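Local coordinates for de novo design, hyper stable, disulfide-rich mini protein (Synthetic construct, PDB 5JG9), which has no known natural function, being a computationally designed, disulfide-constrained miniprotein made to fold into a hyperstable strand-helix-strand-strand structure, at residues E14-V17 and R18-K22; I34-E37 and G38-Y41. One frame throughout, in Å; residues are numbered along the deposited sequence.

Contact 1: residues E14-V17 and R18-K22; sequences EERV and RRECK
Glu14 OE2 is gripped by two nitrogens of Arg18, one helical turn further on: NE at 2.7 Å and NH2 at 2.8 Å. This i to i+4 salt bridge is the first of three along the amino-terminal half of the amphipathic helix 14-28. The two side chains run side by side; OE2 is met on its anti side and lies close to the guanidinium plane, while the carboxylate is turned 52° from that plane. With an alanine at this position, the Arg18 guanidinium is likely to lose its anionic mate and be freer to swing. Glu15 holds Arg19 in the same side-on manner, but through the syn side of OE2, 3.0 Å from Arg19 NE. Its chain bends at chi2 (-77°), which turns the carboxylate across to the Arg19 guanidinium, and that guanidinium in turn lays one face over Arg16 CA. The third pair reverses the order of charges and relies on one hydrogen bond, 2.8 Å from Arg16 NE to Glu20 OE1; NE meets the oxygen from above the carboxylate plane, with the two flat groups 75° apart. Cys21, on the side facing the sheet, is disulfide-bonded to Cys43, and its backbone N donates to Val17 O at 2.8 Å.

Contact 2: residues I34-E37 and G38-Y41; sequences IRKE and GNCY
Lys36 and Tyr41 both set CG anti to their own carbonyl carbon (chi1 near -70° in each), and this sends the two chains side by side from the same face of a beta hairpin. The Lys36 chain then bends at chi3 (84°), which carries CE over the face of the Tyr41 ring in a CH-pi contact, 3.9 Å from the centroid and 29° off the ring normal. Earlier in the same chain, CG and CD also lie against that ring face, CG 3.5 Å from Tyr41 CE2. The ammonium group reaches past the ring to donate two hydrogen bonds, to Tyr41 OH at 3.2 Å and to Asn39 OD1 at 3.1 Å. The second lies in the carbonyl plane of the Asn39 amide. With both bonds, one ammonium group of the first strand holds the turn and the second strand together. At the ring edge, Ile34 CG2 touches Tyr41 CD2 at 3.7 Å.

The backbone evidence defines a two-residue type II' turn from Glu37 to Cys40. Glu37 and Cys40 form the hydrogen-bonded antiparallel pair that closes it, with Glu37 N donating to Cys40 O at 2.8 Å and Cys40 N returning to Glu37 O. Gly38 takes the first corner with a positive phi, where a side chain would run into Glu37 O. Lys36 and Tyr41 are the adjoining non-hydrogen-bonded pair. On the other face, Cys40 is joined by a disulfide to Cys10, and Glu37 OE1 forms a salt bridge with Arg6 of the edge strand 5-8. Between the strands, Lys36 CA makes a C-H...O contact with Cys40 O at 3.3 Å, and Tyr41 CA makes another with Arg35 O.

How the contacts relate
Contact 1 and contact 2 lie in series along the chain, with centres about 12 Å apart, and meet where helix 14-28 packs on the three-stranded antiparallel sheet. Tyr41 is one junction: its OH is 3.3 Å from Glu14 OE1, a probable hydrogen bond, while its CB packs against Val17 CG1 at 3.8 Å. Ile34 is the other, with CD1 3.7 Å from Cys21 CB and CB 3.6 Å from Arg18 NH1. Glu14 thus uses one carboxylate oxygen within the helix and probably the other toward the hairpin. Each contact also supplies one half of a disulfide, that of the helix reaching the central strand and that of the hairpin reaching the loop before the helix.

Contact 1: residues E14-V17 and R18-K22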
loop_
_atom_site.group_PDB
_atom_site.type_symbol
_atom_site.label_atom_id
_atom_site.label_comp_id
_atom_site.label_asym_id
_atom_site.label_seq_id
_atom_site.Cartn_x
_atom_site.Cartn_y
_atom_site.Cartn_z
ATOM N N GLU A 14 2.511 7.513 -7.580
ATOM C CA GLU A 14 2.015 7.652 -6.230
ATOM C C GLU A 14 0.464 7.570 -6.216
ATOM O O GLU A 14 -0.136 6.941 -5.376
ATOM C CB GLU A 14 2.451 9.003 -5.696
ATOM C CG GLU A 14 1.944 9.285 -4.289
ATOM C CD GLU A 14 2.318 10.666 -3.803
ATOM O OE1 GLU A 14 2.926 11.442 -4.564
ATOM O OE2 GLU A 14 2.009 10.955 -2.654
ATOM N N GLU A 15 -0.166 8.219 -7.190
ATOM C CA GLU A 15 -1.635 8.348 -7.230
ATOM C C GLU A 15 -2.277 6.942 -7.293
ATOM O O GLU A 15 -3.101 6.594 -6.459
ATOM C CB GLU A 15 -2.026 9.288 -8.404
ATOM C CG GLU A 15 -3.438 9.845 -8.311
ATOM C CD GLU A 15 -4.530 8.848 -8.698
ATOM O OE1 GLU A 15 -5.668 8.955 -8.086
ATOM O OE2 GLU A 15 -4.256 7.984 -9.629
ATOM N N ARG A 16 -1.738 6.091 -8.172
ATOM C CA ARG A 16 -2.224 4.715 -8.372
ATOM C C ARG A 16 -1.973 3.836 -7.182
ATOM O O ARG A 16 -2.819 3.051 -6.760
ATOM C CB ARG A 16 -1.515 4.092 -9.558
ATOM C CG ARG A 16 -2.063 2.748 -9.904
ATOM C CD ARG A 16 -1.527 2.260 -11.240
ATOM N NE ARG A 16 -1.953 0.884 -11.460
ATOM C CZ ARG A 16 -1.354 -0.028 -12.264
ATOM N NH1 ARG A 16 -0.276 0.288 -12.973
ATOM N NH2 ARG A 16 -1.831 -1.285 -12.338
ATOM N N VAL A 17 -0.782 3.961 -6.607
ATOM C CA VAL A 17 -0.437 3.149 -5.485
ATOM C C VAL A 17 -1.452 3.439 -4.329
ATOM O O VAL A 17 -1.897 2.499 -3.621
ATOM C CB VAL A 17 1.030 3.356 -5.028
ATOM C CG1 VAL A 17 1.334 2.601 -3.764
ATOM C CG2 VAL A 17 2.003 2.864 -6.092
ATOM N N ARG A 18 -1.674 4.722 -4.073
ATOM C CA ARG A 18 -2.500 5.192 -2.953
ATOM C C ARG A 18 -3.933 4.676 -3.109
ATOM O O ARG A 18 -4.550 4.179 -2.164
ATOM C CB ARG A 18 -2.467 6.750 -2.891
ATOM C CG ARG A 18 -1.217 7.305 -2.201
ATOM C CD ARG A 18 -1.198 8.813 -2.267
ATOM N NE ARG A 18 0.043 9.334 -1.717
ATOM C CZ ARG A 18 0.402 9.268 -0.421
ATOM N NH1 ARG A 18 -0.366 8.738 0.564
ATOM N NH2 ARG A 18 1.587 9.741 -0.117
ATOM N N ARG A 19 -4.442 4.881 -4.327
ATOM C CA ARG A 19 -5.788 4.405 -4.786
ATOM C C ARG A 19 -5.953 2.927 -4.562
ATOM O O ARG A 19 -6.888 2.442 -3.887
ATOM C CB ARG A 19 -5.993 4.774 -6.322
ATOM C CG ARG A 19 -6.803 6.005 -6.647
ATOM C CD ARG A 19 -7.417 6.047 -8.086
ATOM N NE ARG A 19 -6.363 5.950 -9.142
ATOM C CZ ARG A 19 -5.893 4.851 -9.758
ATOM N NH1 ARG A 19 -4.856 4.984 -10.611
ATOM N NH2 ARG A 19 -6.418 3.640 -9.550
ATOM N N GLU A 20 -5.016 2.170 -5.085
ATOM C CA GLU A 20 -5.139 0.717 -4.988
ATOM C C GLU A 20 -4.826 0.146 -3.591
ATOM O O GLU A 20 -5.346 -0.857 -3.180
ATOM C CB GLU A 20 -4.211 0.026 -6.024
ATOM C CG GLU A 20 -4.567 0.289 -7.493
ATOM C CD GLU A 20 -3.697 -0.431 -8.463
ATOM O OE1 GLU A 20 -3.883 -0.210 -9.686
ATOM O OE2 GLU A 20 -2.907 -1.312 -8.081
ATOM N N CYS A 21 -3.991 0.828 -2.831
ATOM C CA CYS A 21 -3.787 0.454 -1.407
ATOM C C CYS A 21 -5.051 0.585 -0.507
ATOM O O CYS A 21 -5.373 -0.315 0.251
ATOM C CB CYS A 21 -2.680 1.292 -0.801
ATOM S SG CYS A 21 -1.954 0.623 0.698
ATOM N N LYS A 22 -5.730 1.731 -0.638
ATOM C CA LYS A 22 -7.035 1.975 -0.033
ATOM C C LYS A 22 -8.068 0.902 -0.408
ATOM O O LYS A 22 -8.735 0.380 0.456
ATOM C CB LYS A 22 -7.547 3.314 -0.475
ATOM C CG LYS A 22 -8.916 3.652 0.042
ATOM C CD LYS A 22 -9.213 5.081 -0.274
ATOM C CE LYS A 22 -10.352 5.630 0.556
ATOM N NZ LYS A 22 -11.631 5.063 0.069
#

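Contact 2: residues I34-E37 and G38-Y41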
loop_
_atom_site.group_PDB
_atom_site.type_symbol
_atom_site.label_atom_id
_atom_site.label_comp_id
_atom_site.label_asym_id
_atom_site.label_seq_id
_atom_site.Cartn_x
_atom_site.Cartn_y
_atom_site.Cartn_z
ATOM N N ILE A 34 0.419 4.212 3.239
ATOM C CA ILE A 34 1.327 4.391 2.136
ATOM C C ILE A 34 2.608 4.904 2.737
ATOM O O ILE A 34 2.620 5.846 3.540
ATOM C CB ILE A 34 0.753 5.310 1.046
ATOM C CG1 ILE A 34 -0.273 4.533 0.188
ATOM C CG2 ILE A 34 1.813 5.760 0.094
ATOM C CD1 ILE A 34 -1.656 4.487 0.846
ATOM N N ARG A 35 3.693 4.181 2.403
ATOM C CA ARG A 35 5.050 4.487 2.852
ATOM C C ARG A 35 5.901 4.792 1.593
ATOM O O ARG A 35 5.398 4.660 0.477
ATOM C CB ARG A 35 5.653 3.284 3.606
ATOM C CG ARG A 35 4.690 2.550 4.587
ATOM C CD ARG A 35 4.289 3.453 5.708
ATOM N NE ARG A 35 3.651 2.777 6.815
ATOM C CZ ARG A 35 3.018 3.440 7.770
ATOM N NH1 ARG A 35 2.852 4.772 7.700
ATOM N NH2 ARG A 35 2.487 2.776 8.798
ATOM N N LYS A 36 7.160 5.182 1.799
ATOM C CA LYS A 36 8.126 5.311 0.657
ATOM C C LYS A 36 9.408 4.604 0.950
ATOM O O LYS A 36 9.885 4.561 2.087
ATOM C CB LYS A 36 8.488 6.723 0.371
ATOM C CG LYS A 36 7.399 7.509 -0.231
ATOM C CD LYS A 36 7.948 8.851 -0.701
ATOM C CE LYS A 36 8.563 8.703 -2.053
ATOM N NZ LYS A 36 8.798 10.082 -2.596
ATOM N N GLU A 37 9.906 3.962 -0.072
ATOM C CA GLU A 37 11.195 3.392 -0.044
ATOM C C GLU A 37 11.951 4.050 -1.204
ATOM O O GLU A 37 11.628 3.802 -2.389
ATOM C CB GLU A 37 11.129 1.891 -0.233
ATOM C CG GLU A 37 11.975 1.071 0.687
ATOM C CD GLU A 37 11.666 -0.424 0.588
ATOM O OE1 GLU A 37 10.509 -0.892 0.694
ATOM O OE2 GLU A 37 12.615 -1.192 0.441
ATOM N N GLY A 38 12.966 4.907 -0.887
ATOM C CA GLY A 38 13.556 5.689 -1.925
ATOM C C GLY A 38 12.507 6.593 -2.534
ATOM O O GLY A 38 11.793 7.286 -1.786
ATOM N N ASN A 39 12.364 6.544 -3.847
ATOM C CA ASN A 39 11.230 7.278 -4.480
ATOM C C ASN A 39 10.035 6.417 -4.870
ATOM O O ASN A 39 9.149 6.933 -5.583
ATOM C CB ASN A 39 11.741 8.010 -5.741
ATOM C CG ASN A 39 10.816 9.102 -6.214
ATOM O OD1 ASN A 39 10.117 9.789 -5.410
ATOM N ND2 ASN A 39 10.741 9.259 -7.557
ATOM N N CYS A 40 10.028 5.149 -4.472
ATOM C CA CYS A 40 8.956 4.198 -4.755
ATOM C C CYS A 40 7.977 4.202 -3.636
ATOM O O CYS A 40 8.384 4.216 -2.452
ATOM C CB CYS A 40 9.541 2.798 -4.850
ATOM S SG CYS A 40 10.738 2.600 -6.168
ATOM N N TYR A 41 6.695 4.192 -3.966
ATOM C CA TYR A 41 5.636 4.125 -3.007
ATOM C C TYR A 41 5.328 2.667 -2.714
ATOM O O TYR A 41 5.532 1.786 -3.558
ATOM C CB TYR A 41 4.393 4.891 -3.498
ATOM C CG TYR A 41 4.679 6.351 -3.444
ATOM C CD1 TYR A 41 5.296 6.977 -4.496
ATOM C CD2 TYR A 41 4.355 7.110 -2.301
ATOM C CE1 TYR A 41 5.691 8.297 -4.415
ATOM C CE2 TYR A 41 4.664 8.452 -2.223
ATOM C CZ TYR A 41 5.339 9.037 -3.265
ATOM O OH TYR A 41 5.685 10.347 -3.200
#